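Side-chain contacts in heat shock protein-related protein (Deinococcus radiodurans, PDB 4FEI), which probably acts as a small heat shock chaperone that keeps stress-damaged proteins from aggregating, and is represented here by its alpha-crystallin domain: residues G3-A8 with P25-G30; L32-D37 with L87-E92; T16-L21 with E71-A76. One frame throughout, in Å; residues are numbered along the deposited sequence.

The three contacts tie together the two antiparallel sheets of the alpha-crystallin domain and the chain segments beside them. Contact 2 lies in the middle, where strand 33-37 of the three-stranded sheet faces strand 86-92 of the four-stranded one. Contacts 1 and 3 sit on opposite sides of the chain's centre, with their own centres about 22 Å apart; the centre of contact 2 is about 15 Å from the first and about 9 Å from the third. Contact 1 closes before contact 2 opens along the chain, whereas contact 3 alternates with both. Strands 17-23 and 86-92 are neighbours in one sheet and join contacts 2 and 3. Contacts 1 and 3 both touch the second subunit.

Contact 1: residues G3-A8 with P25-G30; sequences GPWTPA and PGVDAG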
# COMPACT_ATOMS: atom_id res chain seq x y z
N GLY A 3 -6.01 -2.04 12.43
CA GLY A 3 -7.19 -1.17 12.31
C GLY A 3 -8.10 -1.40 11.11
O GLY A 3 -7.74 -2.14 10.18
N PRO A 4 -9.29 -0.78 11.10
CA PRO A 4 -10.21 -0.97 9.96
C PRO A 4 -9.60 -0.33 8.70
O PRO A 4 -9.02 0.76 8.77
CB PRO A 4 -11.49 -0.22 10.38
CG PRO A 4 -11.32 0.06 11.89
CD PRO A 4 -9.84 0.14 12.12
N TRP A 5 -9.75 -1.00 7.57
CA TRP A 5 -9.05 -0.63 6.36
C TRP A 5 -9.94 0.18 5.41
O TRP A 5 -11.02 -0.29 4.98
CB TRP A 5 -8.56 -1.90 5.64
CG TRP A 5 -7.55 -1.64 4.61
CD1 TRP A 5 -6.84 -0.47 4.42
CD2 TRP A 5 -7.05 -2.58 3.63
NE1 TRP A 5 -5.94 -0.64 3.39
CE2 TRP A 5 -6.05 -1.92 2.89
CE3 TRP A 5 -7.36 -3.92 3.33
CZ2 TRP A 5 -5.36 -2.55 1.85
CZ3 TRP A 5 -6.69 -4.53 2.30
CH2 TRP A 5 -5.70 -3.84 1.56
N THR A 6 -9.47 1.39 5.09
CA THR A 6 -10.01 2.24 4.03
C THR A 6 -8.85 2.62 3.08
O THR A 6 -8.12 3.57 3.34
CB THR A 6 -10.75 3.48 4.61
OG1 THR A 6 -11.83 3.02 5.44
CG2 THR A 6 -11.36 4.39 3.49
N PRO A 7 -8.69 1.85 1.99
CA PRO A 7 -7.55 2.09 1.08
C PRO A 7 -7.70 3.39 0.33
O PRO A 7 -8.78 3.67 -0.23
CB PRO A 7 -7.57 0.88 0.13
CG PRO A 7 -8.90 0.22 0.29
CD PRO A 7 -9.49 0.66 1.62
N ALA A 8 -6.62 4.19 0.34
CA ALA A 8 -6.60 5.51 -0.28
C ALA A 8 -6.79 5.44 -1.84
O ALA A 8 -6.25 4.54 -2.51
CB ALA A 8 -5.32 6.24 0.11
N PRO A 25 -1.90 -2.62 -0.71
CA PRO A 25 -0.76 -3.53 -0.51
C PRO A 25 -1.13 -4.75 0.33
O PRO A 25 -1.89 -4.61 1.28
CB PRO A 25 0.28 -2.65 0.23
CG PRO A 25 -0.51 -1.67 0.94
CD PRO A 25 -1.73 -1.38 0.06
N GLY A 26 -0.62 -5.93 -0.05
CA GLY A 26 -0.80 -7.16 0.74
C GLY A 26 -2.18 -7.82 0.58
O GLY A 26 -2.49 -8.79 1.28
N VAL A 27 -3.01 -7.31 -0.34
CA VAL A 27 -4.37 -7.84 -0.54
C VAL A 27 -4.31 -9.29 -1.04
O VAL A 27 -3.38 -9.65 -1.77
CB VAL A 27 -5.15 -6.95 -1.52
CG1 VAL A 27 -6.63 -7.29 -1.59
CG2 VAL A 27 -5.08 -5.64 -1.00
N ASP A 28 -5.27 -10.10 -0.58
CA ASP A 28 -5.51 -11.40 -1.17
C ASP A 28 -6.20 -11.07 -2.50
O ASP A 28 -7.36 -10.58 -2.52
CB ASP A 28 -6.45 -12.22 -0.27
CG ASP A 28 -6.71 -13.63 -0.83
OD1 ASP A 28 -6.47 -13.93 -2.05
OD2 ASP A 28 -7.16 -14.48 -0.02
N ALA A 29 -5.50 -11.30 -3.61
CA ALA A 29 -5.98 -10.89 -4.93
C ALA A 29 -7.34 -11.52 -5.25
O ALA A 29 -8.18 -10.90 -5.94
CB ALA A 29 -4.96 -11.24 -6.01
N GLY A 30 -7.54 -12.76 -4.76
CA GLY A 30 -8.75 -13.56 -5.02
C GLY A 30 -10.01 -13.04 -4.31
O GLY A 30 -11.10 -13.59 -4.51
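Trp-5 and Val-27 belong to two largely irregular segments that keep their backbones well apart, with 11.0 Å between Trp-5 CA and Val-27 CA and no hydrogen bond from one segment to the other. The indole spans this distance at one end of the alpha-crystallin beta-sandwich, where the chain leading into strand 9-14 passes the connection that crosses from strand 17-23 in one sheet to strand 33-37 in the other. Trp-5 does the reaching: its CG stands anti to the backbone N (chi1 -164°), which sends the six-membered half of the indole into the connection. CZ2 of Trp-5 lies 4.2 Å from CD of Pro-25, and CH2 of Trp-5 lies 3.9 Å from the carbonyl O of Pro-25, which approaches obliquely. Val-27 places its CG2 branch at the ring edge, near the ring plane, but the methyl is modelled too close for its exact spacing to count. The other methyl of Val-27 packs against Leu-32. One indole face is covered from within its own segment by CD of Pro-7, 4.0 Å above the plane of the Trp-5 ring and offset toward the rim. Further round, Arg-47 makes a cation-pi contact with the indole and Phe-63 meets it edge-to-face. Replacing Trp-5 by an alanine would probably open a gap beside Pro-25 and Val-27 and leave Arg-47 without its aromatic partner. Between those two residues, the backbone of Gly-26 is hydrogen-bonded to the second subunit. Beyond Val-27 the segment closes in an Asx turn, in which Gly-30 N donates to OD1 of Asp-28 over 3.1 Å, from 39° out of the carboxylate plane.

Contact 2: residues L32-D37 with L87-E92; sequences LALAED and LTVRFE
Leu-34 and Leu-87 bury the most surface here and reach toward each other tip to tip, CD2 of Leu-34 lying 4.0 Å from CD2 of Leu-87. The second branch of Leu-34 serves a different partner: CD1 of Leu-34 comes within 3.9 Å of CG2 of Val-89 as the two side chains slide past each other in opposite directions. One leucine therefore straddles two successive inward-pointing residues of strand 86-92, and on its own sheet it also touches Leu-41 and Val-43. Phe-91, the next inward residue, is met by Glu-36. With chi1 at 60°, CG of Glu-36 stands between the backbone N and the carbonyl carbon, and the extended chain carries OE1 of Glu-36 to 3.9 Å from CE1 of Phe-91. Carboxylate and ring planes are 76° apart, close to perpendicular. Phe-69 meets the Phe-91 ring edge-to-face, and Val-73 and Leu-41 touch it too. No hydrogen bond joins the segments; the strand axes approach to 10.9 Å and run in similar directions, 27° apart. Two sheets facing through mainly apolar side chains, here with one glutamate beside a phenylalanine, make an aligned beta-sandwich, the immunoglobulin-like core of the alpha-crystallin domain.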
# COMPACT_ATOMS: atom_id res chain seq x y z
N LEU A 32 -10.71 -9.52 -4.22
CA LEU A 32 -11.03 -8.27 -4.89
C LEU A 32 -12.28 -8.40 -5.77
O LEU A 32 -12.39 -9.29 -6.60
CB LEU A 32 -9.83 -7.83 -5.73
CG LEU A 32 -8.64 -7.20 -5.04
CD1 LEU A 32 -7.43 -7.10 -5.99
CD2 LEU A 32 -9.02 -5.83 -4.45
N ALA A 33 -13.24 -7.52 -5.57
CA ALA A 33 -14.42 -7.45 -6.41
C ALA A 33 -14.67 -6.00 -6.79
O ALA A 33 -14.43 -5.10 -5.98
CB ALA A 33 -15.66 -8.07 -5.71
N LEU A 34 -15.16 -5.81 -8.02
CA LEU A 34 -15.38 -4.48 -8.61
C LEU A 34 -16.74 -4.49 -9.32
O LEU A 34 -17.00 -5.35 -10.16
CB LEU A 34 -14.30 -4.17 -9.64
CG LEU A 34 -12.90 -3.59 -9.40
CD1 LEU A 34 -13.01 -2.19 -8.79
CD2 LEU A 34 -12.03 -4.45 -8.56
N ALA A 35 -17.61 -3.55 -8.98
CA ALA A 35 -18.94 -3.46 -9.57
C ALA A 35 -19.32 -2.01 -9.85
O ALA A 35 -19.15 -1.14 -9.01
CB ALA A 35 -20.01 -4.15 -8.68
N GLU A 36 -19.84 -1.74 -11.04
CA GLU A 36 -20.25 -0.40 -11.38
C GLU A 36 -21.77 -0.32 -11.52
O GLU A 36 -22.35 -1.02 -12.32
CB GLU A 36 -19.50 0.13 -12.62
CG GLU A 36 -19.67 -0.67 -13.89
CD GLU A 36 -18.86 -0.15 -15.07
OE1 GLU A 36 -18.89 1.08 -15.33
OE2 GLU A 36 -18.23 -1.00 -15.77
N ASP A 37 -22.40 0.48 -10.67
CA ASP A 37 -23.84 0.64 -10.68
C ASP A 37 -24.08 2.08 -11.05
O ASP A 37 -24.04 2.96 -10.16
CB ASP A 37 -24.46 0.32 -9.30
CG ASP A 37 -26.00 0.41 -9.29
OD1 ASP A 37 -26.53 1.53 -9.47
OD2 ASP A 37 -26.70 -0.64 -9.10
N LEU A 87 -4.02 -1.10 -7.22
CA LEU A 87 -5.06 -1.47 -8.16
C LEU A 87 -5.38 -0.32 -9.12
O LEU A 87 -5.82 0.73 -8.70
CB LEU A 87 -6.32 -1.89 -7.42
CG LEU A 87 -7.51 -2.31 -8.30
CD1 LEU A 87 -7.23 -3.61 -9.03
CD2 LEU A 87 -8.71 -2.45 -7.42
N THR A 88 -5.18 -0.54 -10.42
CA THR A 88 -5.51 0.45 -11.45
C THR A 88 -6.75 -0.03 -12.20
O THR A 88 -6.71 -1.06 -12.88
CB THR A 88 -4.31 0.63 -12.44
OG1 THR A 88 -3.12 0.96 -11.70
CG2 THR A 88 -4.59 1.72 -13.49
N VAL A 89 -7.84 0.72 -12.06
CA VAL A 89 -9.06 0.44 -12.79
C VAL A 89 -9.32 1.53 -13.84
O VAL A 89 -9.49 2.68 -13.51
CB VAL A 89 -10.31 0.36 -11.83
CG1 VAL A 89 -11.55 -0.25 -12.59
CG2 VAL A 89 -9.98 -0.39 -10.52
N ARG A 90 -9.40 1.13 -15.10
CA ARG A 90 -9.50 2.06 -16.20
C ARG A 90 -10.91 2.02 -16.86
O ARG A 90 -11.44 0.95 -17.18
CB ARG A 90 -8.42 1.69 -17.21
CG ARG A 90 -8.12 2.76 -18.20
CD ARG A 90 -6.67 2.60 -18.68
NE ARG A 90 -6.24 3.82 -19.36
CZ ARG A 90 -4.99 4.06 -19.74
NH1 ARG A 90 -4.71 5.20 -20.35
NH2 ARG A 90 -4.03 3.16 -19.52
N PHE A 91 -11.49 3.21 -17.07
CA PHE A 91 -12.80 3.32 -17.66
C PHE A 91 -12.69 4.29 -18.83
O PHE A 91 -11.92 5.28 -18.77
CB PHE A 91 -13.83 3.90 -16.67
CG PHE A 91 -14.03 3.10 -15.41
CD1 PHE A 91 -15.01 2.12 -15.36
CD2 PHE A 91 -13.24 3.33 -14.27
CE1 PHE A 91 -15.21 1.37 -14.19
CE2 PHE A 91 -13.41 2.58 -13.11
CZ PHE A 91 -14.42 1.60 -13.08
N GLU A 92 -13.47 4.06 -19.89
CA GLU A 92 -13.45 5.02 -20.98
C GLU A 92 -14.52 6.07 -20.76
O GLU A 92 -15.64 5.75 -20.41
CB GLU A 92 -13.51 4.37 -22.38
CG GLU A 92 -14.65 3.52 -22.66
CD GLU A 92 -14.56 2.87 -24.05
OE1 GLU A 92 -14.55 3.62 -25.07
OE2 GLU A 92 -14.54 1.61 -24.11

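Contact 3: residues T16-L21 with E71-A76; sequences THLDLL and EPVRPA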
# COMPACT_ATOMS: atom_id res chain seq x y z
N THR A 16 -8.79 9.99 -22.84
CA THR A 16 -9.90 9.19 -23.33
C THR A 16 -10.46 8.33 -22.21
O THR A 16 -11.63 7.91 -22.26
CB THR A 16 -9.49 8.29 -24.59
OG1 THR A 16 -8.59 7.24 -24.18
CG2 THR A 16 -8.83 9.12 -25.72
N HIS A 17 -9.62 8.06 -21.21
CA HIS A 17 -9.98 7.20 -20.10
C HIS A 17 -9.95 7.90 -18.75
O HIS A 17 -9.29 8.92 -18.57
CB HIS A 17 -9.10 5.95 -20.06
CG HIS A 17 -9.38 4.98 -21.16
ND1 HIS A 17 -8.82 5.09 -22.41
CD2 HIS A 17 -10.18 3.89 -21.19
CE1 HIS A 17 -9.27 4.11 -23.18
NE2 HIS A 17 -10.09 3.36 -22.46
N LEU A 18 -10.64 7.31 -17.79
CA LEU A 18 -10.65 7.74 -16.40
C LEU A 18 -10.05 6.58 -15.58
O LEU A 18 -10.55 5.45 -15.63
CB LEU A 18 -12.09 8.00 -15.98
CG LEU A 18 -12.38 8.64 -14.63
CD1 LEU A 18 -11.72 10.04 -14.51
CD2 LEU A 18 -13.89 8.74 -14.44
N ASP A 19 -8.96 6.85 -14.84
CA ASP A 19 -8.30 5.83 -14.02
C ASP A 19 -8.57 6.00 -12.55
O ASP A 19 -8.44 7.10 -11.99
CB ASP A 19 -6.77 5.91 -14.18
CG ASP A 19 -6.30 5.66 -15.60
OD1 ASP A 19 -7.05 4.99 -16.36
OD2 ASP A 19 -5.20 6.15 -15.94
N LEU A 20 -8.89 4.89 -11.89
CA LEU A 20 -8.96 4.84 -10.44
C LEU A 20 -7.73 4.09 -9.97
O LEU A 20 -7.50 2.97 -10.39
CB LEU A 20 -10.23 4.11 -10.00
CG LEU A 20 -10.64 3.86 -8.55
CD1 LEU A 20 -10.06 2.55 -8.06
CD2 LEU A 20 -10.29 5.00 -7.60
N LEU A 21 -6.92 4.72 -9.13
CA LEU A 21 -5.80 4.04 -8.50
C LEU A 21 -6.11 3.86 -7.02
O LEU A 21 -6.46 4.81 -6.31
CB LEU A 21 -4.50 4.83 -8.66
CG LEU A 21 -3.95 5.00 -10.08
CD1 LEU A 21 -4.37 6.31 -10.67
CD2 LEU A 21 -2.41 4.99 -9.99
N GLU A 71 -16.25 11.90 -13.50
CA GLU A 71 -16.63 12.16 -14.89
C GLU A 71 -17.48 10.98 -15.35
O GLU A 71 -17.16 9.84 -15.03
CB GLU A 71 -15.35 12.19 -15.72
CG GLU A 71 -15.27 13.30 -16.71
CD GLU A 71 -14.89 14.61 -16.04
OE1 GLU A 71 -15.83 15.30 -15.53
OE2 GLU A 71 -13.66 14.95 -16.05
N PRO A 72 -18.57 11.24 -16.11
CA PRO A 72 -19.37 10.13 -16.66
C PRO A 72 -18.55 9.19 -17.57
O PRO A 72 -17.75 9.66 -18.38
CB PRO A 72 -20.50 10.83 -17.41
CG PRO A 72 -19.98 12.26 -17.63
CD PRO A 72 -19.15 12.56 -16.44
N VAL A 73 -18.74 7.88 -17.42
CA VAL A 73 -18.02 6.89 -18.22
C VAL A 73 -18.98 6.02 -19.04
O VAL A 73 -20.15 5.90 -18.69
CB VAL A 73 -17.10 5.97 -17.35
CG1 VAL A 73 -16.05 6.80 -16.59
CG2 VAL A 73 -17.93 5.12 -16.37
N ARG A 74 -18.48 5.43 -20.12
CA ARG A 74 -19.27 4.48 -20.88
C ARG A 74 -19.56 3.26 -20.01
O ARG A 74 -18.68 2.79 -19.30
CB ARG A 74 -18.57 4.02 -22.15
CG ARG A 74 -18.48 5.06 -23.25
CD ARG A 74 -18.05 4.39 -24.54
NE ARG A 74 -19.05 3.37 -24.88
CZ ARG A 74 -18.90 2.46 -25.84
NH1 ARG A 74 -17.77 2.44 -26.57
NH2 ARG A 74 -19.89 1.58 -26.06
N PRO A 75 -20.81 2.74 -20.09
CA PRO A 75 -21.19 1.54 -19.33
C PRO A 75 -20.36 0.31 -19.71
O PRO A 75 -20.09 0.09 -20.89
CB PRO A 75 -22.67 1.35 -19.70
CG PRO A 75 -22.86 2.11 -21.02
CD PRO A 75 -21.96 3.30 -20.83
N ALA A 76 -19.97 -0.48 -18.72
CA ALA A 76 -19.32 -1.79 -18.92
C ALA A 76 -17.94 -1.73 -19.58
O ALA A 76 -17.48 -2.70 -20.17
CB ALA A 76 -20.24 -2.78 -19.67
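Thr-16 OG1 and His-17 ND1, 2.8 Å apart, share a hydrogen bond just ahead of Leu-18, the residue that carries the contact with Glu-71 and Val-73. It links two adjacent side chains at the entry to strand 17-23, where the side chain of His-17 leaves its CA away from segment 71-76 and that of Leu-18 heads toward it. Leu-18 works mainly through one methyl. A chi1 of -172° swings CG of Leu-18 to the side opposite its own N, beside the carbonyl carbon, and from there CD2 of Leu-18 comes to 3.6 Å from CG1 of Val-73, the two side chains crossing at about a right angle. CB of Leu-18 adds a looser touch, 4.2 Å from CG1 of Val-73. The leucine's CD2 also rests 3.5 Å from the carbonyl O of Glu-71 and 4.0 Å from CB of Glu-71. Only the root of that glutamate takes part: its chain bends at chi2 (78°) and takes the carboxylate away from the leucine. Segment 71-76 belongs to the connection from strand 62-68 of the three-stranded sheet to strand 79-83 of the four-stranded one, so the contact joins strand 17-23 to one of the connections by which the chain changes sheets. Phe-69 and Pro-70 of the same connection also touch Leu-18. Leu-54 of the second subunit lies against both Leu-18 and Glu-71, consistent with the exchange of an edge strand between subunits seen in bacterial and plant small heat shock proteins. No hydrogen bond crosses between the segments; what joins them here is van der Waals contact of one leucine, chiefly a single methyl, with a valine and with a glutamate's backbone and CB, the glutamate's charge being turned aside.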